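Local coordinates for protein beta-galactosidase (Trichoderma reesei, PDB 3OG2) that probably hydrolyses terminal non-reducing beta-D-galactose residues from beta-D-galactosides, as a glycosylated TIM-barrel enzyme of glycoside hydrolase family 35, at residues E38-F43 against G69-S74. Numbering follows the deposited sequence. Where two conformers were deposited one is given.
Sequences ERVVIF and GFNTVS
N71 grips the backbone of V41 and F43 where the N-terminal ends of two neighbouring parallel strands of the TIM barrel, 38-47 and 72-76, come together; helix 58-66 joins them in a beta-alpha-beta unit. Its amide works with both ends. N71 ND2 donates to V41 O at 2.8 Å, nearly straight (168°) and with the acceptor in the amide plane. On the other side of the amide, N71 OD1 takes the N-H of F43, with F43 N 3.0 Å away. The hydroxyl OG1 of T72 also donates to N71 OD1, at 2.9 Å, from the opposite face of the amide to F43 N; with two donors on OD1 and ND2 engaged, the group has little freedom to turn. The side chain gets there because CG lies between the backbone N and the carbonyl carbon (chi1 44°), which folds the amide back over toward strand 38-47. Cutting this side chain back to an alanine is likely to leave V41 O and F43 N without these partners, and T72 OG1 without its acceptor. The backbone adds N71 N to F43 O, 3.0 Å, and a weak bond from T72 N to that same oxygen.

The packed part lies at F43 and F70, whose rings form an offset stack with centroids 4.3 Å apart and planes at 23°. CE1 of F70 sits over the centre of the F43 ring, and F319 also meets that ring. E38 and R39 lie beyond the start of strand 72-76 and make no contact with 69-74; both residues are partly exposed and turn to other partners, R39 in a salt bridge with D29. On the flank away from the rings, I42 lays CG2 and CD1 against the T72 hydroxyl, I42 CG2 coming to 3.6 Å from T72 OG1.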
loop_
_atom_site.group_PDB
_atom_site.type_symbol
_atom_site.label_atom_id
_atom_site.label_comp_id
_atom_site.label_asym_id
_atom_site.label_seq_id
_atom_site.Cartn_x
_atom_site.Cartn_y
_atom_site.Cartn_z
ATOM N N GLU A 38 20.998 -13.945 -14.860
ATOM C CA GLU A 38 21.345 -14.154 -13.473
ATOM C C GLU A 38 20.121 -14.682 -12.738
ATOM O O GLU A 38 19.070 -14.018 -12.789
ATOM C CB GLU A 38 21.772 -12.803 -12.833
ATOM C CG GLU A 38 22.140 -12.962 -11.361
ATOM C CD GLU A 38 22.378 -11.665 -10.619
ATOM O OE1 GLU A 38 22.096 -10.558 -11.120
ATOM O OE2 GLU A 38 22.916 -11.752 -9.477
ATOM N N ARG A 39 20.248 -15.803 -12.046
ATOM C CA ARG A 39 19.145 -16.232 -11.181
ATOM C C ARG A 39 18.926 -15.212 -10.075
ATOM O O ARG A 39 19.920 -14.700 -9.510
ATOM C CB ARG A 39 19.463 -17.562 -10.489
ATOM C CG ARG A 39 19.388 -18.774 -11.425
ATOM C CD ARG A 39 19.422 -20.003 -10.516
ATOM N NE ARG A 39 19.348 -21.231 -11.323
ATOM C CZ ARG A 39 18.243 -21.756 -11.830
ATOM N NH1 ARG A 39 17.045 -21.132 -11.641
ATOM N NH2 ARG A 39 18.345 -22.885 -12.528
ATOM N N VAL A 40 17.681 -14.969 -9.711
ATOM C CA VAL A 40 17.389 -13.985 -8.659
ATOM C C VAL A 40 16.193 -14.472 -7.863
ATOM O O VAL A 40 15.306 -15.147 -8.400
ATOM C CB VAL A 40 17.194 -12.602 -9.278
ATOM C CG1 VAL A 40 16.057 -12.591 -10.327
ATOM C CG2 VAL A 40 16.915 -11.523 -8.222
ATOM N N VAL A 41 16.153 -14.142 -6.580
ATOM C CA VAL A 41 14.950 -14.226 -5.781
ATOM C C VAL A 41 14.268 -12.879 -5.952
ATOM O O VAL A 41 14.856 -11.848 -5.527
ATOM C CB VAL A 41 15.232 -14.519 -4.302
ATOM C CG1 VAL A 41 13.920 -14.438 -3.486
ATOM C CG2 VAL A 41 15.902 -15.854 -4.120
ATOM N N ILE A 42 13.102 -12.820 -6.577
ATOM C CA ILE A 42 12.350 -11.557 -6.669
ATOM C C ILE A 42 11.635 -11.353 -5.335
ATOM O O ILE A 42 10.801 -12.172 -4.914
ATOM C CB ILE A 42 11.352 -11.611 -7.828
ATOM C CG1 ILE A 42 12.074 -11.705 -9.179
ATOM C CG2 ILE A 42 10.373 -10.441 -7.743
ATOM C CD1 ILE A 42 12.917 -10.463 -9.470
ATOM N N PHE A 43 11.993 -10.284 -4.664
ATOM C CA PHE A 43 11.383 -9.932 -3.364
ATOM C C PHE A 43 10.862 -8.526 -3.604
ATOM O O PHE A 43 11.655 -7.601 -3.819
ATOM C CB PHE A 43 12.408 -10.029 -2.241
ATOM C CG PHE A 43 11.782 -10.310 -0.858
ATOM C CD1 PHE A 43 10.425 -10.215 -0.563
ATOM C CD2 PHE A 43 12.648 -10.675 0.171
ATOM C CE1 PHE A 43 9.913 -10.457 0.720
ATOM C CE2 PHE A 43 12.132 -10.929 1.446
ATOM C CZ PHE A 43 10.789 -10.826 1.745
ATOM N N GLY A 69 16.258 -4.630 1.131
ATOM C CA GLY A 69 16.853 -5.717 0.388
ATOM C C GLY A 69 15.950 -6.171 -0.741
ATOM O O GLY A 69 16.269 -7.156 -1.415
ATOM N N PHE A 70 14.823 -5.470 -0.939
ATOM C CA PHE A 70 13.935 -5.841 -2.074
ATOM C C PHE A 70 14.558 -5.400 -3.400
ATOM O O PHE A 70 15.355 -4.463 -3.419
ATOM C CB PHE A 70 12.609 -5.135 -1.902
ATOM C CG PHE A 70 11.691 -5.775 -0.832
ATOM C CD1 PHE A 70 12.169 -6.629 0.166
ATOM C CD2 PHE A 70 10.336 -5.461 -0.891
ATOM C CE1 PHE A 70 11.264 -7.150 1.082
ATOM C CE2 PHE A 70 9.401 -6.011 0.033
ATOM C CZ PHE A 70 9.899 -6.857 1.033
ATOM N N ASN A 71 14.124 -6.078 -4.483
ATOM C CA ASN A 71 14.633 -5.690 -5.811
ATOM C C ASN A 71 13.525 -5.235 -6.728
ATOM O O ASN A 71 13.829 -4.759 -7.843
ATOM C CB ASN A 71 15.429 -6.821 -6.475
ATOM C CG ASN A 71 14.731 -8.157 -6.324
ATOM O OD1 ASN A 71 13.513 -8.266 -6.369
ATOM N ND2 ASN A 71 15.551 -9.182 -6.088
ATOM N N THR A 72 12.267 -5.299 -6.271
ATOM C CA THR A 72 11.108 -5.121 -7.156
ATOM C C THR A 72 9.995 -4.408 -6.417
ATOM O O THR A 72 9.872 -4.513 -5.195
ATOM C CB THR A 72 10.668 -6.494 -7.660
ATOM O OG1 THR A 72 11.746 -7.159 -8.337
ATOM C CG2 THR A 72 9.491 -6.442 -8.622
ATOM N N VAL A 73 9.202 -3.701 -7.188
ATOM C CA VAL A 73 7.932 -3.147 -6.734
ATOM C C VAL A 73 6.859 -3.632 -7.713
ATOM O O VAL A 73 7.066 -3.636 -8.927
ATOM C CB VAL A 73 8.005 -1.608 -6.660
ATOM C CG1 VAL A 73 6.629 -0.939 -6.690
ATOM C CG2 VAL A 73 8.743 -1.268 -5.342
ATOM N N SER A 74 5.714 -3.972 -7.121
ATOM C CA SER A 74 4.516 -4.308 -7.880
ATOM C C SER A 74 3.506 -3.188 -7.771
ATOM O O SER A 74 3.328 -2.662 -6.685
ATOM C CB SER A 74 3.964 -5.605 -7.257
ATOM O OG SER A 74 2.696 -5.944 -7.810
#